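Local coordinates for protein VP1 (Merkel cell polyomavirus, PDB 4FMH) that forms the pentameric units of the icosahedral viral capsid and, in this jelly-roll part of the protein, binds sialylated glycans of the host cell, at residues Q23-L28 / Y277-L282; V72-L77 / G250-C255; E93-K98 / T281-W286; E140-Q145 / E208-Y213. All blocks are in the same frame, centred on the assembly; numbering follows the deposited sequence. Where two conformers were deposited one is given.

Interaction 1 (Q23-L28 / Y277-L282); sequences QIELYL and YFNVTL
The Tyr277 ring meets Glu25 at its edge: OE1 of the carboxylate lies in the ring plane, 3.9 Å from CE1 of Tyr277, and the two flat groups stand 81° apart. The ring of Phe278, on the other face of the sheet, has Leu26 O at its edge, while CD1 of Leu28 comes up obliquely to 3.9 Å from its CE1 atom. Between the two rings, 23-28 and 277-282 run antiparallel as neighbouring strands of the VP1 jelly roll. Ile24 pairs with Val280 and Leu26 with Phe278 through two N-H...O bonds each, the straightest being Ile24 N to Val280 O at 3.0 Å and 177°. The alternating pairs, Gln23-Thr281, Glu25-Asn279 and Tyr27-Tyr277, are non-hydrogen-bonded, and CA-H...O contacts such as Asn279 CA to Ile24 O (3.3 Å) supplement the ladder.

Alternation sorts the side chains by character. On the face of Ile24, Leu26 and Phe278, the Leu26 side chain packs on Phe278 and that of Ile24 on Leu282; Ile253 and Val75 of the facing strands cover this side. Gln23, Glu25, Asn279 and Thr281 make the other face polar. There Tyr277 CG is anti to the backbone N (chi1 167°), which leads the ring across to its neighbouring strand and sets OH 3.3 Å from Glu25 CG. Ser205 and Pro204 of a neighbouring subunit pack on Glu25 and Tyr277. The chemistry thus implies a two-sided ladder, apolar toward the interior of the sandwich and polar toward the adjoining subunit of the pentamer.

Interaction 2 (V72-L77 / G250-C255); sequences VARVSL and GLFISC
An antiparallel strand pair, 72-77 against 250-255, builds part of the jelly-roll sandwich in the sheet that faces strands 11-28 and 269-287. Its ladder is regular: Ala73 exchanges two backbone hydrogen bonds with Ile253 and Val75 two with Leu251, the shortest being Val75 N to Leu251 O at 2.8 Å. Phe252 and Ser254 carry the sheet onward by backbone bonds to strand 131-138.

Ala73, Val75, Leu251 and Ile253 share the inward face. Across the pair Val75 CB lies 4.4 Å from Leu251 CB, and just past the strand end Leu77 CD1 reaches Leu251 CB at 4.1 Å; Ile24 and Leu26 of strand 11-28 close over this layer.

The reverse face holds Val72, Arg74, Phe252 and Ser254. Val72 CG2 sits at the edge of the Phe252 ring, 4.4 Å from CD2. Arg74 leaves the backbone with CG anti to N (chi1 -178°) and stays extended to NE, laying its methylenes along the ring before the guanidinium turns 87° to the ring plane. One face of that guanidinium covers Gly250, with NH2 of Arg74 3.6 Å from the Gly250 CA atom. Over the Phe252 ring itself, Arg74 CG makes a CH-pi contact 4.0 Å from the centroid and 23° off the normal.

Interaction 3 (E93-K98 / T281-W286); sequences EAISVK and TLRKRW
A classic beta bulge interrupts the antiparallel pairing of 93-98 with 281-286: Ile95 and Ser96 both stand opposite Thr281. Ile95 N donates to Thr281 O at 2.9 Å, and Thr281 N donates to Ser96 O, while Glu93 and Arg283 form a regular pair with two backbone bonds. The bulge turns Ile95 toward the partner strand. Its CG2 comes down on one face of the Arg283 guanidinium, 3.4 Å from NE, the two side chains crossing at about a right angle.

Within the jelly roll these are neighbouring strands, and Ala94 CB meets Leu282 CD2 at 4.1 Å on the face that also carries Val280. The reverse face bears a salt-bridge network around the buried Glu93 carboxylate. Arg283 and Arg285 each grip it side-on: NE of Arg283 (2.8 Å) and NE of Arg285 (2.9 Å) reach OE1 of Glu93 from opposite faces of its plane, and their NH2 atoms do likewise at OE2. Glu93 is extended, with CG anti to N (chi1 176°), whereas Arg285 folds back at chi2 and chi3 to bring its guanidinium edge to the same carboxylate. Gly243 N also donates to Glu93 OE2, and Arg285 NH1 bonds to Leu12 O, tying the N-terminal strand to the cluster.

Interaction 4 (E140-Q145 / E208-Y213); sequences EPLDLQ and ENSRYY
The direct polar link joins Glu140 to Asn209. Asn209 ND2 donates to Glu140 OE2 at 3.1 Å, with an N-H...O angle of 149°, and meets the oxygen on its anti side, slightly out of the carboxylate plane; the carboxylate and amide planes stand 75° apart. Glu140 CG lies between the backbone N and the carbonyl carbon (chi1 63°), and beyond it the chain extends toward Asn209, placing OE2 also 3.4 Å from Asn209 CB. The same OE2 forms a salt bridge with Lys247, and Asn209 OD1 accepts from Leu245 N, so each group has a second partner.

Two waters provide the indirect links, and both converge on the Ser210 hydroxyl. Water 1 donates to Ser210 OG and, at 2.7 Å, to Glu140 O. Water 2 accepts from Ser210 OG at 2.6 Å and donates to Pro141 O. The serine is thereby coupled to two successive carbonyls of the opposing segment, which its own OG does not approach closely: Glu140 O is 3.7 Å from it.

Apolar contact is confined to Leu142, whose CD1 touches Ser210 CB at 4.1 Å and, obliquely to the ring, Tyr212 CD2 at 4.0 Å. Leucine and tyrosine side chains cross at about a right angle.

Tyr212 OH bonds to Glu100 of a neighbouring subunit, and the backbone of Tyr213 pairs with a strand of that chain. No beta ladder joins 140-145 to 208-213 themselves; the contact instead sets the small three-stranded antiparallel sheet, with strand 142-146 in its middle, against the jelly-roll strand 210-217, which itself pairs with a neighbouring subunit.

Overall arrangement
Interactions 1 and 3 share strand 269-287, which pairs with 11-28 in one and 89-101 in the other, and meet at Thr281 and Leu282. Interaction 2 belongs to the opposing layer: Ile253 packs on Leu26, Phe278 and Val280 of interaction 1, and Leu251 on Leu282 and Ala94 of interaction 3, making the sandwich core. Interaction 2 is the most buried, whereas interaction 1 is partly open on its polar face, and interaction 3 adds an ionic cluster around a buried glutamate to its ladder. Interaction 4, about 12 Å from interaction 2 between centres, touches it through Phe252 and replaces strand pairing with side-chain and water bridges; like interaction 1, it borders another subunit.

Interaction 1 (Q23-L28 / Y277-L282)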
# COMPACT_ATOMS: atom_id res chain seq x y z
N GLN B 23 -35.37 2.34 -0.74
CA GLN B 23 -34.18 1.54 -0.52
C GLN B 23 -34.39 0.22 -1.25
O GLN B 23 -35.35 -0.50 -1.00
CB GLN B 23 -33.96 1.26 0.96
CG GLN B 23 -33.80 2.51 1.83
CD GLN B 23 -32.38 3.04 1.88
OE1 GLN B 23 -31.50 2.56 1.15
NE2 GLN B 23 -32.15 4.02 2.75
N ILE B 24 -33.48 -0.06 -2.19
CA ILE B 24 -33.52 -1.28 -3.01
C ILE B 24 -32.36 -2.21 -2.63
O ILE B 24 -31.23 -1.76 -2.49
CB ILE B 24 -33.47 -0.92 -4.53
CG1 ILE B 24 -34.78 -0.25 -4.99
CG2 ILE B 24 -33.11 -2.14 -5.40
CD1 ILE B 24 -36.03 -1.14 -4.91
N GLU B 25 -32.66 -3.51 -2.46
CA GLU B 25 -31.67 -4.53 -2.09
C GLU B 25 -31.60 -5.60 -3.16
O GLU B 25 -32.62 -6.01 -3.71
CB GLU B 25 -32.07 -5.21 -0.78
CG GLU B 25 -31.72 -4.46 0.48
CD GLU B 25 -31.74 -5.37 1.71
OE1 GLU B 25 -31.76 -6.61 1.55
OE2 GLU B 25 -31.71 -4.84 2.85
N LEU B 26 -30.39 -6.07 -3.45
CA LEU B 26 -30.21 -7.23 -4.31
C LEU B 26 -28.82 -7.81 -4.11
O LEU B 26 -27.95 -7.22 -3.47
CB LEU B 26 -30.41 -6.89 -5.79
CG LEU B 26 -29.42 -5.91 -6.44
CD1 LEU B 26 -29.10 -6.29 -7.89
CD2 LEU B 26 -29.95 -4.50 -6.35
N TYR B 27 -28.64 -8.99 -4.69
CA TYR B 27 -27.34 -9.63 -4.78
C TYR B 27 -27.19 -10.18 -6.19
O TYR B 27 -28.18 -10.51 -6.85
CB TYR B 27 -27.16 -10.72 -3.71
CG TYR B 27 -28.08 -11.90 -3.88
CD1 TYR B 27 -27.74 -12.98 -4.70
CD2 TYR B 27 -29.30 -11.96 -3.20
CE1 TYR B 27 -28.58 -14.07 -4.86
CE2 TYR B 27 -30.16 -13.05 -3.35
CZ TYR B 27 -29.79 -14.10 -4.18
OH TYR B 27 -30.62 -15.18 -4.33
N LEU B 28 -25.95 -10.27 -6.65
CA LEU B 28 -25.65 -10.84 -7.94
C LEU B 28 -24.62 -11.94 -7.77
O LEU B 28 -23.51 -11.69 -7.29
CB LEU B 28 -25.11 -9.76 -8.90
CG LEU B 28 -26.12 -8.75 -9.46
CD1 LEU B 28 -25.39 -7.60 -10.16
CD2 LEU B 28 -27.09 -9.43 -10.43
N TYR B 277 -23.32 -7.99 -2.98
CA TYR B 277 -24.55 -7.43 -2.45
C TYR B 277 -24.60 -5.92 -2.67
O TYR B 277 -23.57 -5.25 -2.61
CB TYR B 277 -24.67 -7.77 -0.96
CG TYR B 277 -25.75 -6.98 -0.25
CD1 TYR B 277 -27.08 -7.40 -0.29
CD2 TYR B 277 -25.44 -5.81 0.44
CE1 TYR B 277 -28.08 -6.67 0.35
CE2 TYR B 277 -26.43 -5.08 1.09
CZ TYR B 277 -27.74 -5.51 1.04
OH TYR B 277 -28.71 -4.78 1.68
N PHE B 278 -25.81 -5.40 -2.90
CA PHE B 278 -26.06 -3.97 -3.09
C PHE B 278 -27.28 -3.52 -2.30
O PHE B 278 -28.32 -4.18 -2.31
CB PHE B 278 -26.36 -3.64 -4.55
CG PHE B 278 -25.31 -4.08 -5.52
CD1 PHE B 278 -25.31 -5.38 -6.02
CD2 PHE B 278 -24.35 -3.18 -5.98
CE1 PHE B 278 -24.35 -5.78 -6.93
CE2 PHE B 278 -23.38 -3.57 -6.90
CZ PHE B 278 -23.39 -4.87 -7.38
N ASN B 279 -27.13 -2.37 -1.63
CA ASN B 279 -28.27 -1.63 -1.08
C ASN B 279 -28.20 -0.18 -1.61
O ASN B 279 -27.37 0.60 -1.16
CB ASN B 279 -28.25 -1.65 0.46
CG ASN B 279 -29.54 -1.11 1.08
OD1 ASN B 279 -30.09 -0.11 0.64
ND2 ASN B 279 -30.01 -1.78 2.12
N VAL B 280 -29.08 0.14 -2.55
CA VAL B 280 -29.07 1.44 -3.22
C VAL B 280 -30.17 2.34 -2.68
O VAL B 280 -31.32 1.93 -2.61
CB VAL B 280 -29.25 1.28 -4.76
CG1 VAL B 280 -29.24 2.64 -5.45
CG2 VAL B 280 -28.17 0.38 -5.34
N THR B 281 -29.81 3.56 -2.29
CA THR B 281 -30.78 4.55 -1.84
C THR B 281 -31.14 5.46 -3.00
O THR B 281 -30.26 5.99 -3.68
CB THR B 281 -30.22 5.41 -0.67
OG1 THR B 281 -29.91 4.55 0.43
CG2 THR B 281 -31.23 6.46 -0.21
N LEU B 282 -32.44 5.62 -3.24
CA LEU B 282 -32.91 6.48 -4.31
C LEU B 282 -33.91 7.52 -3.80
O LEU B 282 -34.62 7.29 -2.83
CB LEU B 282 -33.53 5.66 -5.45
CG LEU B 282 -32.71 4.50 -6.03
CD1 LEU B 282 -33.11 3.20 -5.36
CD2 LEU B 282 -32.90 4.40 -7.53

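Interaction 2 (V72-L77 / G250-C255)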
# COMPACT_ATOMS: atom_id res chain seq x y z
N VAL B 72 -25.18 -8.65 -14.20
CA VAL B 72 -26.06 -7.49 -14.37
C VAL B 72 -27.51 -7.83 -14.05
O VAL B 72 -27.99 -8.93 -14.34
CB VAL B 72 -25.90 -6.80 -15.77
CG1 VAL B 72 -25.89 -7.81 -16.89
CG2 VAL B 72 -26.97 -5.73 -16.01
N ALA B 73 -28.19 -6.89 -13.40
CA ALA B 73 -29.63 -6.97 -13.20
C ALA B 73 -30.26 -5.61 -13.47
O ALA B 73 -29.65 -4.57 -13.21
CB ALA B 73 -29.95 -7.44 -11.78
N ARG B 74 -31.49 -5.65 -13.99
CA ARG B 74 -32.35 -4.47 -14.05
C ARG B 74 -33.42 -4.61 -12.96
O ARG B 74 -34.15 -5.60 -12.92
CB ARG B 74 -33.01 -4.34 -15.42
CG ARG B 74 -33.90 -3.09 -15.57
CD ARG B 74 -34.75 -3.14 -16.83
NE ARG B 74 -35.66 -1.99 -16.92
CZ ARG B 74 -36.83 -1.89 -16.29
NH1 ARG B 74 -37.26 -2.87 -15.50
NH2 ARG B 74 -37.58 -0.80 -16.44
N VAL B 75 -33.50 -3.62 -12.07
CA VAL B 75 -34.50 -3.62 -11.01
C VAL B 75 -35.65 -2.70 -11.39
O VAL B 75 -35.43 -1.52 -11.71
CB VAL B 75 -33.91 -3.19 -9.64
CG1 VAL B 75 -34.94 -3.36 -8.52
CG2 VAL B 75 -32.63 -3.97 -9.32
N SER B 76 -36.86 -3.25 -11.39
CA SER B 76 -38.08 -2.48 -11.60
C SER B 76 -38.41 -1.64 -10.37
O SER B 76 -38.46 -2.16 -9.25
CB SER B 76 -39.25 -3.40 -11.95
OG SER B 76 -39.08 -3.93 -13.25
N LEU B 77 -38.63 -0.35 -10.59
CA LEU B 77 -38.87 0.61 -9.53
C LEU B 77 -40.34 1.05 -9.51
O LEU B 77 -41.02 0.95 -10.54
CB LEU B 77 -37.96 1.82 -9.71
CG LEU B 77 -36.45 1.60 -9.66
CD1 LEU B 77 -35.73 2.80 -10.25
CD2 LEU B 77 -35.98 1.35 -8.24
N GLY B 250 -36.22 1.95 -14.32
CA GLY B 250 -35.30 0.83 -14.21
C GLY B 250 -33.95 1.26 -13.67
O GLY B 250 -33.38 2.26 -14.11
N LEU B 251 -33.47 0.50 -12.68
CA LEU B 251 -32.15 0.70 -12.11
C LEU B 251 -31.25 -0.45 -12.55
O LEU B 251 -31.58 -1.62 -12.37
CB LEU B 251 -32.24 0.74 -10.58
CG LEU B 251 -30.94 0.86 -9.77
CD1 LEU B 251 -30.34 2.24 -9.90
CD2 LEU B 251 -31.23 0.56 -8.31
N PHE B 252 -30.11 -0.09 -13.15
CA PHE B 252 -29.18 -1.09 -13.65
C PHE B 252 -28.00 -1.26 -12.71
O PHE B 252 -27.34 -0.29 -12.34
CB PHE B 252 -28.70 -0.72 -15.05
CG PHE B 252 -29.69 -1.07 -16.13
CD1 PHE B 252 -30.77 -0.23 -16.39
CD2 PHE B 252 -29.55 -2.24 -16.88
CE1 PHE B 252 -31.71 -0.55 -17.40
CE2 PHE B 252 -30.47 -2.57 -17.88
CZ PHE B 252 -31.55 -1.72 -18.14
N ILE B 253 -27.77 -2.51 -12.31
CA ILE B 253 -26.70 -2.86 -11.38
C ILE B 253 -25.80 -3.89 -12.06
O ILE B 253 -26.28 -4.95 -12.49
CB ILE B 253 -27.28 -3.43 -10.07
CG1 ILE B 253 -28.36 -2.47 -9.53
CG2 ILE B 253 -26.16 -3.77 -9.08
CD1 ILE B 253 -28.26 -2.10 -8.08
N SER B 254 -24.51 -3.57 -12.14
CA SER B 254 -23.54 -4.41 -12.84
C SER B 254 -22.33 -4.64 -11.97
O SER B 254 -21.97 -3.78 -11.16
CB SER B 254 -23.07 -3.71 -14.12
OG SER B 254 -24.17 -3.23 -14.88
N CYS B 255 -21.68 -5.79 -12.14
CA CYS B 255 -20.45 -6.05 -11.37
C CYS B 255 -19.63 -7.23 -11.89
O CYS B 255 -20.07 -7.99 -12.76
CB CYS B 255 -20.77 -6.24 -9.88
SG CYS B 255 -21.68 -7.74 -9.50

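Interaction 3 (E93-K98 / T281-W286)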
# COMPACT_ATOMS: atom_id res chain seq x y z
N GLU B 93 -33.83 8.81 -8.65
CA GLU B 93 -32.43 9.24 -8.72
C GLU B 93 -31.63 8.46 -7.68
O GLU B 93 -31.90 8.57 -6.48
CB GLU B 93 -32.34 10.74 -8.45
CG GLU B 93 -30.92 11.32 -8.41
CD GLU B 93 -30.88 12.73 -7.84
OE1 GLU B 93 -31.93 13.25 -7.39
OE2 GLU B 93 -29.78 13.32 -7.84
N ALA B 94 -30.65 7.68 -8.13
CA ALA B 94 -29.79 6.91 -7.22
C ALA B 94 -28.77 7.82 -6.57
O ALA B 94 -27.99 8.48 -7.27
CB ALA B 94 -29.09 5.78 -7.97
N ILE B 95 -28.76 7.88 -5.24
CA ILE B 95 -27.91 8.85 -4.55
C ILE B 95 -26.73 8.24 -3.78
O ILE B 95 -25.70 8.88 -3.60
CB ILE B 95 -28.71 9.84 -3.67
CG1 ILE B 95 -29.34 9.14 -2.45
CG2 ILE B 95 -29.77 10.57 -4.53
CD1 ILE B 95 -30.08 10.09 -1.50
N SER B 96 -26.89 6.99 -3.34
CA SER B 96 -25.81 6.29 -2.64
C SER B 96 -26.03 4.79 -2.71
O SER B 96 -27.14 4.32 -2.98
CB SER B 96 -25.70 6.74 -1.18
OG SER B 96 -26.92 6.52 -0.48
N VAL B 97 -24.95 4.05 -2.47
CA VAL B 97 -25.00 2.60 -2.45
C VAL B 97 -24.07 2.05 -1.38
O VAL B 97 -22.96 2.56 -1.19
CB VAL B 97 -24.67 1.99 -3.86
CG1 VAL B 97 -23.29 2.45 -4.35
CG2 VAL B 97 -24.75 0.46 -3.83
N LYS B 98 -24.54 1.02 -0.69
CA LYS B 98 -23.69 0.19 0.15
C LYS B 98 -23.53 -1.12 -0.60
O LYS B 98 -24.52 -1.77 -0.95
CB LYS B 98 -24.32 -0.09 1.51
CG LYS B 98 -24.28 1.08 2.47
CD LYS B 98 -24.67 0.62 3.86
CE LYS B 98 -24.29 1.64 4.91
NZ LYS B 98 -24.68 1.17 6.27
N THR B 281 -29.81 3.56 -2.29
CA THR B 281 -30.78 4.55 -1.84
C THR B 281 -31.14 5.46 -3.00
O THR B 281 -30.26 5.99 -3.68
CB THR B 281 -30.22 5.41 -0.67
OG1 THR B 281 -29.91 4.55 0.43
CG2 THR B 281 -31.23 6.46 -0.21
N LEU B 282 -32.44 5.62 -3.24
CA LEU B 282 -32.91 6.48 -4.31
C LEU B 282 -33.91 7.52 -3.80
O LEU B 282 -34.62 7.29 -2.83
CB LEU B 282 -33.53 5.66 -5.45
CG LEU B 282 -32.71 4.50 -6.03
CD1 LEU B 282 -33.11 3.20 -5.36
CD2 LEU B 282 -32.90 4.40 -7.53
N ARG B 283 -33.93 8.67 -4.46
CA ARG B 283 -34.90 9.72 -4.14
C ARG B 283 -35.63 10.15 -5.41
O ARG B 283 -35.14 9.94 -6.51
CB ARG B 283 -34.21 10.92 -3.48
CG ARG B 283 -33.27 11.67 -4.41
CD ARG B 283 -32.65 12.87 -3.74
NE ARG B 283 -31.61 13.44 -4.60
CZ ARG B 283 -30.63 14.22 -4.17
NH1 ARG B 283 -30.54 14.54 -2.89
NH2 ARG B 283 -29.73 14.68 -5.03
N LYS B 284 -36.81 10.74 -5.23
CA LYS B 284 -37.59 11.24 -6.36
C LYS B 284 -37.07 12.60 -6.82
O LYS B 284 -36.80 13.48 -6.00
CB LYS B 284 -39.07 11.33 -5.99
CG LYS B 284 -39.74 10.00 -5.68
CD LYS B 284 -41.17 10.22 -5.18
CE LYS B 284 -41.82 8.92 -4.74
NZ LYS B 284 -43.23 9.11 -4.30
N ARG B 285 -36.91 12.75 -8.13
CA ARG B 285 -36.40 13.99 -8.72
C ARG B 285 -37.30 14.46 -9.87
O ARG B 285 -37.65 13.66 -10.74
CB ARG B 285 -34.97 13.77 -9.23
CG ARG B 285 -34.40 14.92 -10.06
CD ARG B 285 -33.88 16.05 -9.18
NE ARG B 285 -32.57 15.73 -8.64
CZ ARG B 285 -31.62 16.62 -8.37
NH1 ARG B 285 -31.82 17.91 -8.60
NH2 ARG B 285 -30.45 16.21 -7.89
N TRP B 286 -37.64 15.74 -9.88
CA TRP B 286 -38.37 16.35 -11.00
C TRP B 286 -37.43 16.57 -12.18
O TRP B 286 -36.31 17.07 -12.01
CB TRP B 286 -38.98 17.70 -10.60
CG TRP B 286 -40.19 17.62 -9.72
CD1 TRP B 286 -40.26 17.99 -8.41
CD2 TRP B 286 -41.49 17.17 -10.09
NE1 TRP B 286 -41.53 17.78 -7.93
CE2 TRP B 286 -42.31 17.28 -8.94
CE3 TRP B 286 -42.05 16.67 -11.27
CZ2 TRP B 286 -43.67 16.92 -8.95
CZ3 TRP B 286 -43.40 16.31 -11.28
CH2 TRP B 286 -44.19 16.43 -10.12

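Interaction 4 (E140-Q145 / E208-Y213)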
# COMPACT_ATOMS: atom_id res chain seq x y z
N GLU B 140 -29.58 3.25 -16.76
CA GLU B 140 -29.63 2.63 -18.07
C GLU B 140 -28.45 1.66 -18.16
O GLU B 140 -27.56 1.71 -17.31
CB GLU B 140 -29.58 3.68 -19.18
CG GLU B 140 -28.29 4.49 -19.24
CD GLU B 140 -28.41 5.70 -20.15
OE1 GLU B 140 -27.94 5.62 -21.31
OE2 GLU B 140 -29.01 6.71 -19.72
N PRO B 141 -28.43 0.77 -19.18
CA PRO B 141 -27.33 -0.20 -19.26
C PRO B 141 -25.96 0.48 -19.30
O PRO B 141 -25.82 1.57 -19.86
CB PRO B 141 -27.58 -0.92 -20.60
CG PRO B 141 -29.04 -0.72 -20.89
CD PRO B 141 -29.41 0.59 -20.27
N LEU B 142 -24.97 -0.18 -18.70
CA LEU B 142 -23.59 0.31 -18.74
C LEU B 142 -23.06 0.23 -20.17
O LEU B 142 -23.22 -0.79 -20.85
CB LEU B 142 -22.72 -0.52 -17.79
CG LEU B 142 -21.28 -0.06 -17.56
CD1 LEU B 142 -21.27 1.22 -16.72
CD2 LEU B 142 -20.47 -1.16 -16.88
N ASP B 143 -22.44 1.31 -20.63
CA ASP B 143 -21.84 1.34 -21.96
C ASP B 143 -20.49 0.64 -21.91
O ASP B 143 -19.69 0.89 -21.01
CB ASP B 143 -21.68 2.78 -22.45
CG ASP B 143 -23.02 3.49 -22.65
OD1 ASP B 143 -23.81 3.02 -23.49
OD2 ASP B 143 -23.27 4.51 -21.96
N LEU B 144 -20.24 -0.22 -22.90
CA LEU B 144 -19.00 -1.00 -22.94
C LEU B 144 -18.13 -0.65 -24.14
O LEU B 144 -18.63 -0.32 -25.21
CB LEU B 144 -19.32 -2.50 -22.98
CG LEU B 144 -20.16 -3.08 -21.83
CD1 LEU B 144 -20.57 -4.52 -22.13
CD2 LEU B 144 -19.42 -2.99 -20.50
N GLN B 145 -16.82 -0.74 -23.94
CA GLN B 145 -15.84 -0.59 -25.00
C GLN B 145 -15.14 -1.94 -25.15
O GLN B 145 -14.73 -2.54 -24.15
CB GLN B 145 -14.83 0.51 -24.65
CG GLN B 145 -13.60 0.58 -25.57
CD GLN B 145 -13.93 1.02 -26.99
OE1 GLN B 145 -14.45 2.12 -27.21
NE2 GLN B 145 -13.60 0.18 -27.98
N GLU B 208 -22.68 8.66 -19.08
CA GLU B 208 -23.05 9.91 -18.42
C GLU B 208 -24.03 9.65 -17.28
O GLU B 208 -24.00 10.34 -16.25
CB GLU B 208 -23.65 10.91 -19.43
CG GLU B 208 -22.66 11.47 -20.47
CD GLU B 208 -22.56 10.65 -21.77
OE1 GLU B 208 -21.90 11.14 -22.72
OE2 GLU B 208 -23.15 9.54 -21.88
N ASN B 209 -24.87 8.63 -17.45
CA ASN B 209 -25.95 8.31 -16.52
C ASN B 209 -25.69 7.04 -15.70
O ASN B 209 -26.62 6.39 -15.21
CB ASN B 209 -27.27 8.24 -17.30
CG ASN B 209 -28.49 8.31 -16.41
OD1 ASN B 209 -28.52 9.05 -15.43
ND2 ASN B 209 -29.52 7.54 -16.75
N SER B 210 -24.40 6.69 -15.56
CA SER B 210 -23.94 5.60 -14.69
C SER B 210 -22.73 6.06 -13.87
O SER B 210 -22.05 7.01 -14.26
CB SER B 210 -23.54 4.38 -15.51
OG SER B 210 -24.66 3.79 -16.16
N ARG B 211 -22.49 5.39 -12.75
CA ARG B 211 -21.26 5.54 -11.99
C ARG B 211 -20.62 4.16 -11.90
O ARG B 211 -21.28 3.19 -11.52
CB ARG B 211 -21.54 6.07 -10.58
CG ARG B 211 -22.46 7.28 -10.51
CD ARG B 211 -21.84 8.54 -11.10
NE ARG B 211 -22.76 9.68 -11.00
CZ ARG B 211 -23.57 10.10 -11.98
NH1 ARG B 211 -23.58 9.50 -13.17
NH2 ARG B 211 -24.37 11.13 -11.77
N TYR B 212 -19.34 4.06 -12.28
CA TYR B 212 -18.65 2.78 -12.17
C TYR B 212 -17.29 2.93 -11.50
O TYR B 212 -16.69 4.01 -11.55
CB TYR B 212 -18.53 2.08 -13.53
CG TYR B 212 -17.68 2.79 -14.55
CD1 TYR B 212 -16.28 2.67 -14.54
CD2 TYR B 212 -18.27 3.56 -15.56
CE1 TYR B 212 -15.49 3.34 -15.50
CE2 TYR B 212 -17.50 4.21 -16.52
CZ TYR B 212 -16.11 4.09 -16.48
OH TYR B 212 -15.36 4.74 -17.44
N TYR B 213 -16.84 1.85 -10.87
CA TYR B 213 -15.65 1.86 -10.02
C TYR B 213 -15.03 0.49 -10.17
O TYR B 213 -15.72 -0.51 -10.01
CB TYR B 213 -16.03 2.07 -8.55
CG TYR B 213 -17.00 3.21 -8.29
CD1 TYR B 213 -16.54 4.47 -7.91
CD2 TYR B 213 -18.38 3.02 -8.42
CE1 TYR B 213 -17.42 5.52 -7.67
CE2 TYR B 213 -19.27 4.06 -8.19
CZ TYR B 213 -18.79 5.30 -7.81
OH TYR B 213 -19.68 6.33 -7.58
O HOH W 1 -25.41 1.13 -15.81
O HOH W 2 -24.65 3.81 -18.71